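Local structure of CYCLIN domain-containing protein (Chaetomium thermophilum, 6Z3U) at residues Glu79-Tyr93 with Tyr346-Cys360. The protein is a cyclin H-type subunit of the CDK-activating kinase complex and probably regulates the activity of its cyclin-dependent kinase partner. Residues are numbered along the deposited sequence; the frame is centred on the assembly and turned at random.
Sequences EFLTPAEELLLVTFY and YKAQIQPIRKKLNKC
Glu-85 and Lys-356 form a salt bridge between helix 83-93 and helix 346-358, with NZ 3.3 Å from OE2 on its syn side and a weaker bond to OE1. The lysine crosses the glutamate at about a right angle, and a turn about its CG-CD bond (chi3 -73°) brings NZ to the carboxylate. OE2 also accepts the backbone N of Thr-82, met on its anti side, so one oxygen links the residue just before its own helix to the other helix. Replacing Glu-85 with an alanine is likely to leave the Lys-356 ammonium without its mate and Thr-82 N without its acceptor. Further along, Arg-354 NE donates to Tyr-93 OH at 3.0 Å, the hydroxyl lying at the guanidinium edge but tilted out of its plane.

Between these polar links lies an aliphatic centre. Leu-89 is a knob in a hole formed by Ile-350, Ile-353, Arg-354 and Leu-357, its CD1 3.7 Å from Ile-353 CG2. That same methyl meets Leu-81 CD2, while Leu-81 CD1 touches Leu-357 CD1. At one end, Ile-350 lies over one face of the Phe-92 ring, a CH-pi contact with CG2 4.0 Å from the centroid; Tyr-346 meets that ring obliquely, planes at 31°. At the other end, Cys-360 CB packs on Phe-80 CD1 at 3.8 Å.

The helices cross steeply, at -116° with axes 10.4 Å apart: a helix late in the sequence returns to pack on one some 250 residues earlier, a long-range helix-helix contact of the all-helical cyclin fold. Helix 25-48 touches Phe-80 and binds Leu-81 O through Asn-36, whereas helix 108-124 packs on Val-90 and Tyr-93, and helix 132-146 sets Pro-132 on Tyr-93 and Gln-133 on Arg-354, with a weak hydrogen bond between Gln-133 OE1 and Tyr-93 OH.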
# COMPACT_ATOMS: atom_id res chain seq x y z
N GLU A 79 -35.49 18.74 -12.62
CA GLU A 79 -34.58 18.43 -13.71
C GLU A 79 -33.31 17.80 -13.14
O GLU A 79 -32.60 18.44 -12.36
CB GLU A 79 -34.24 19.68 -14.51
CG GLU A 79 -35.44 20.52 -14.91
CD GLU A 79 -35.03 21.83 -15.54
OE1 GLU A 79 -35.83 22.80 -15.48
OE2 GLU A 79 -33.91 21.90 -16.08
N PHE A 80 -33.03 16.56 -13.53
CA PHE A 80 -31.85 15.86 -13.05
C PHE A 80 -30.65 16.19 -13.93
O PHE A 80 -30.78 16.51 -15.11
CB PHE A 80 -32.10 14.35 -13.04
CG PHE A 80 -33.19 13.93 -12.10
CD1 PHE A 80 -32.92 13.68 -10.76
CD2 PHE A 80 -34.49 13.78 -12.55
CE1 PHE A 80 -33.92 13.30 -9.90
CE2 PHE A 80 -35.50 13.39 -11.69
CZ PHE A 80 -35.21 13.16 -10.36
N LEU A 81 -29.46 16.11 -13.33
CA LEU A 81 -28.23 16.43 -14.06
C LEU A 81 -28.00 15.44 -15.20
O LEU A 81 -28.31 14.25 -15.09
CB LEU A 81 -27.03 16.41 -13.11
CG LEU A 81 -26.93 17.53 -12.07
CD1 LEU A 81 -25.56 17.49 -11.40
CD2 LEU A 81 -27.16 18.89 -12.71
N THR A 82 -27.43 15.95 -16.30
CA THR A 82 -27.03 15.11 -17.42
C THR A 82 -25.71 14.42 -17.09
O THR A 82 -24.87 14.98 -16.38
CB THR A 82 -26.87 15.95 -18.68
OG1 THR A 82 -27.66 17.14 -18.58
CG2 THR A 82 -27.30 15.19 -19.92
N PRO A 83 -25.50 13.20 -17.59
CA PRO A 83 -24.20 12.54 -17.36
C PRO A 83 -23.00 13.42 -17.67
O PRO A 83 -22.00 13.38 -16.94
CB PRO A 83 -24.26 11.32 -18.29
CG PRO A 83 -25.72 10.99 -18.38
CD PRO A 83 -26.44 12.32 -18.30
N ALA A 84 -23.08 14.24 -18.73
CA ALA A 84 -21.99 15.16 -19.04
C ALA A 84 -21.88 16.26 -17.99
O ALA A 84 -20.78 16.62 -17.57
CB ALA A 84 -22.19 15.75 -20.43
N GLU A 85 -23.02 16.81 -17.56
CA GLU A 85 -23.00 17.80 -16.49
C GLU A 85 -22.54 17.19 -15.18
O GLU A 85 -21.90 17.87 -14.37
CB GLU A 85 -24.39 18.42 -16.31
CG GLU A 85 -24.88 19.22 -17.51
CD GLU A 85 -26.27 19.79 -17.31
OE1 GLU A 85 -26.59 20.81 -17.94
OE2 GLU A 85 -27.04 19.21 -16.51
N GLU A 86 -22.84 15.91 -14.96
CA GLU A 86 -22.34 15.21 -13.78
C GLU A 86 -20.82 15.10 -13.85
O GLU A 86 -20.12 15.40 -12.87
CB GLU A 86 -22.99 13.83 -13.69
CG GLU A 86 -23.35 13.40 -12.27
CD GLU A 86 -24.13 12.09 -12.25
OE1 GLU A 86 -25.33 12.12 -12.58
OE2 GLU A 86 -23.55 11.05 -11.89
N LEU A 87 -20.30 14.68 -15.01
CA LEU A 87 -18.85 14.56 -15.19
C LEU A 87 -18.17 15.92 -15.14
O LEU A 87 -16.99 16.01 -14.77
CB LEU A 87 -18.56 13.87 -16.51
CG LEU A 87 -17.10 13.57 -16.86
CD1 LEU A 87 -16.42 12.81 -15.74
CD2 LEU A 87 -17.03 12.79 -18.16
N LEU A 88 -18.88 16.98 -15.53
CA LEU A 88 -18.28 18.32 -15.52
C LEU A 88 -18.00 18.78 -14.09
O LEU A 88 -16.95 19.38 -13.83
CB LEU A 88 -19.20 19.30 -16.24
CG LEU A 88 -18.53 20.50 -16.93
CD1 LEU A 88 -19.55 21.26 -17.78
CD2 LEU A 88 -17.89 21.43 -15.92
N LEU A 89 -18.92 18.52 -13.17
CA LEU A 89 -18.70 18.92 -11.78
C LEU A 89 -17.58 18.11 -11.15
O LEU A 89 -16.81 18.63 -10.33
CB LEU A 89 -19.99 18.78 -10.97
CG LEU A 89 -21.10 19.79 -11.26
CD1 LEU A 89 -22.26 19.58 -10.30
CD2 LEU A 89 -20.59 21.22 -11.17
N VAL A 90 -17.47 16.83 -11.51
CA VAL A 90 -16.37 16.02 -11.00
C VAL A 90 -15.03 16.61 -11.43
O VAL A 90 -14.09 16.69 -10.64
CB VAL A 90 -16.51 14.56 -11.47
CG1 VAL A 90 -15.26 13.76 -11.13
CG2 VAL A 90 -17.74 13.93 -10.85
N THR A 91 -14.94 17.05 -12.69
CA THR A 91 -13.70 17.65 -13.17
C THR A 91 -13.42 18.97 -12.45
O THR A 91 -12.28 19.26 -12.10
CB THR A 91 -13.78 17.87 -14.68
OG1 THR A 91 -14.16 16.64 -15.31
CG2 THR A 91 -12.44 18.31 -15.23
N PHE A 92 -14.46 19.77 -12.23
CA PHE A 92 -14.28 21.05 -11.55
C PHE A 92 -13.79 20.83 -10.12
O PHE A 92 -12.86 21.50 -9.66
CB PHE A 92 -15.59 21.84 -11.56
CG PHE A 92 -15.60 23.03 -10.65
CD1 PHE A 92 -14.96 24.21 -11.02
CD2 PHE A 92 -16.25 22.99 -9.43
CE1 PHE A 92 -14.96 25.31 -10.19
CE2 PHE A 92 -16.25 24.09 -8.59
CZ PHE A 92 -15.61 25.25 -8.97
N TYR A 93 -14.41 19.89 -9.40
CA TYR A 93 -14.04 19.65 -8.01
C TYR A 93 -12.75 18.85 -7.88
O TYR A 93 -12.11 18.91 -6.82
CB TYR A 93 -15.19 18.94 -7.29
CG TYR A 93 -16.33 19.87 -6.95
CD1 TYR A 93 -16.18 20.88 -6.01
CD2 TYR A 93 -17.57 19.74 -7.58
CE1 TYR A 93 -17.22 21.74 -5.71
CE2 TYR A 93 -18.62 20.59 -7.28
CZ TYR A 93 -18.43 21.59 -6.34
OH TYR A 93 -19.47 22.45 -6.03
N TYR A 346 -16.60 29.86 -13.69
CA TYR A 346 -17.45 29.34 -12.63
C TYR A 346 -18.88 29.85 -12.78
O TYR A 346 -19.83 29.07 -12.88
CB TYR A 346 -16.87 29.72 -11.27
CG TYR A 346 -17.72 29.29 -10.09
CD1 TYR A 346 -17.75 27.97 -9.68
CD2 TYR A 346 -18.49 30.21 -9.39
CE1 TYR A 346 -18.52 27.57 -8.61
CE2 TYR A 346 -19.27 29.82 -8.32
CZ TYR A 346 -19.28 28.50 -7.93
OH TYR A 346 -20.05 28.10 -6.86
N LYS A 347 -19.03 31.18 -12.83
CA LYS A 347 -20.37 31.77 -12.88
C LYS A 347 -21.14 31.34 -14.12
O LYS A 347 -22.36 31.21 -14.07
CB LYS A 347 -20.25 33.29 -12.82
CG LYS A 347 -21.58 34.02 -12.67
CD LYS A 347 -21.44 35.49 -13.04
CE LYS A 347 -22.67 36.28 -12.64
NZ LYS A 347 -22.48 37.73 -12.87
N ALA A 348 -20.44 31.12 -15.23
CA ALA A 348 -21.11 30.83 -16.49
C ALA A 348 -21.35 29.34 -16.71
O ALA A 348 -22.42 28.95 -17.19
CB ALA A 348 -20.29 31.38 -17.66
N GLN A 349 -20.38 28.49 -16.36
CA GLN A 349 -20.47 27.06 -16.67
C GLN A 349 -20.77 26.19 -15.46
O GLN A 349 -21.45 25.17 -15.62
CB GLN A 349 -19.16 26.58 -17.30
CG GLN A 349 -18.84 27.20 -18.64
CD GLN A 349 -17.63 26.56 -19.31
OE1 GLN A 349 -16.68 27.25 -19.69
NE2 GLN A 349 -17.66 25.24 -19.45
N ILE A 350 -20.29 26.55 -14.28
CA ILE A 350 -20.43 25.69 -13.11
C ILE A 350 -21.65 26.06 -12.28
O ILE A 350 -22.44 25.19 -11.90
CB ILE A 350 -19.14 25.76 -12.25
CG1 ILE A 350 -17.97 25.09 -12.98
CG2 ILE A 350 -19.36 25.12 -10.88
CD1 ILE A 350 -18.17 23.61 -13.27
N GLN A 351 -21.83 27.35 -11.98
CA GLN A 351 -22.92 27.75 -11.09
C GLN A 351 -24.28 27.27 -11.58
O GLN A 351 -25.05 26.74 -10.77
CB GLN A 351 -22.90 29.27 -10.90
CG GLN A 351 -23.93 29.76 -9.91
CD GLN A 351 -23.78 29.11 -8.55
OE1 GLN A 351 -22.68 29.08 -7.98
NE2 GLN A 351 -24.87 28.57 -8.03
N PRO A 352 -24.64 27.42 -12.86
CA PRO A 352 -25.92 26.86 -13.32
C PRO A 352 -26.10 25.40 -12.94
O PRO A 352 -27.21 24.98 -12.57
CB PRO A 352 -25.86 27.04 -14.84
CG PRO A 352 -24.79 28.05 -15.11
CD PRO A 352 -24.08 28.38 -13.83
N ILE A 353 -25.03 24.60 -13.02
CA ILE A 353 -25.15 23.18 -12.73
C ILE A 353 -25.39 22.95 -11.25
O ILE A 353 -26.23 22.13 -10.86
CB ILE A 353 -23.90 22.43 -13.22
CG1 ILE A 353 -23.50 22.87 -14.63
CG2 ILE A 353 -24.14 20.92 -13.20
CD1 ILE A 353 -24.63 22.80 -15.65
N ARG A 354 -24.67 23.68 -10.39
CA ARG A 354 -24.88 23.54 -8.96
C ARG A 354 -26.31 23.88 -8.56
O ARG A 354 -26.85 23.26 -7.63
CB ARG A 354 -23.88 24.41 -8.20
CG ARG A 354 -22.43 24.14 -8.59
CD ARG A 354 -21.41 24.93 -7.77
NE ARG A 354 -21.47 24.64 -6.34
CZ ARG A 354 -21.89 25.48 -5.40
NH1 ARG A 354 -21.90 25.10 -4.13
NH2 ARG A 354 -22.28 26.71 -5.71
N LYS A 355 -26.94 24.84 -9.24
CA LYS A 355 -28.33 25.14 -8.92
C LYS A 355 -29.27 24.03 -9.39
O LYS A 355 -30.24 23.70 -8.70
CB LYS A 355 -28.77 26.47 -9.54
CG LYS A 355 -29.94 27.09 -8.79
CD LYS A 355 -30.56 28.29 -9.51
CE LYS A 355 -29.79 29.57 -9.26
NZ LYS A 355 -30.41 30.70 -10.00
N LYS A 356 -28.99 23.44 -10.55
CA LYS A 356 -29.80 22.31 -10.99
C LYS A 356 -29.64 21.13 -10.04
O LYS A 356 -30.60 20.39 -9.78
CB LYS A 356 -29.41 21.91 -12.42
CG LYS A 356 -30.34 20.89 -13.06
CD LYS A 356 -29.83 20.41 -14.42
CE LYS A 356 -30.01 21.48 -15.49
NZ LYS A 356 -29.78 20.93 -16.86
N LEU A 357 -28.44 20.96 -9.49
CA LEU A 357 -28.19 19.87 -8.55
C LEU A 357 -28.84 20.13 -7.20
O LEU A 357 -29.19 19.18 -6.48
CB LEU A 357 -26.68 19.68 -8.38
CG LEU A 357 -26.19 18.60 -7.42
CD1 LEU A 357 -26.66 17.23 -7.86
CD2 LEU A 357 -24.67 18.63 -7.32
N ASN A 358 -29.03 21.40 -6.84
CA ASN A 358 -29.54 21.75 -5.52
C ASN A 358 -31.01 21.40 -5.34
O ASN A 358 -31.48 21.36 -4.20
CB ASN A 358 -29.32 23.24 -5.26
CG ASN A 358 -29.69 23.65 -3.85
OD1 ASN A 358 -29.12 23.15 -2.88
ND2 ASN A 358 -30.62 24.59 -3.73
N LYS A 359 -31.74 21.14 -6.42
CA LYS A 359 -33.16 20.86 -6.35
C LYS A 359 -33.53 19.44 -6.73
O LYS A 359 -34.70 19.06 -6.61
CB LYS A 359 -33.94 21.85 -7.23
CG LYS A 359 -33.31 22.15 -8.59
CD LYS A 359 -33.97 23.36 -9.24
CE LYS A 359 -33.23 23.80 -10.49
NZ LYS A 359 -33.69 25.12 -10.99
N CYS A 360 -32.56 18.62 -7.16
CA CYS A 360 -32.83 17.23 -7.51
C CYS A 360 -31.95 16.26 -6.73
O CYS A 360 -31.91 15.07 -7.06
CB CYS A 360 -32.63 17.01 -9.01
SG CYS A 360 -30.90 17.07 -9.54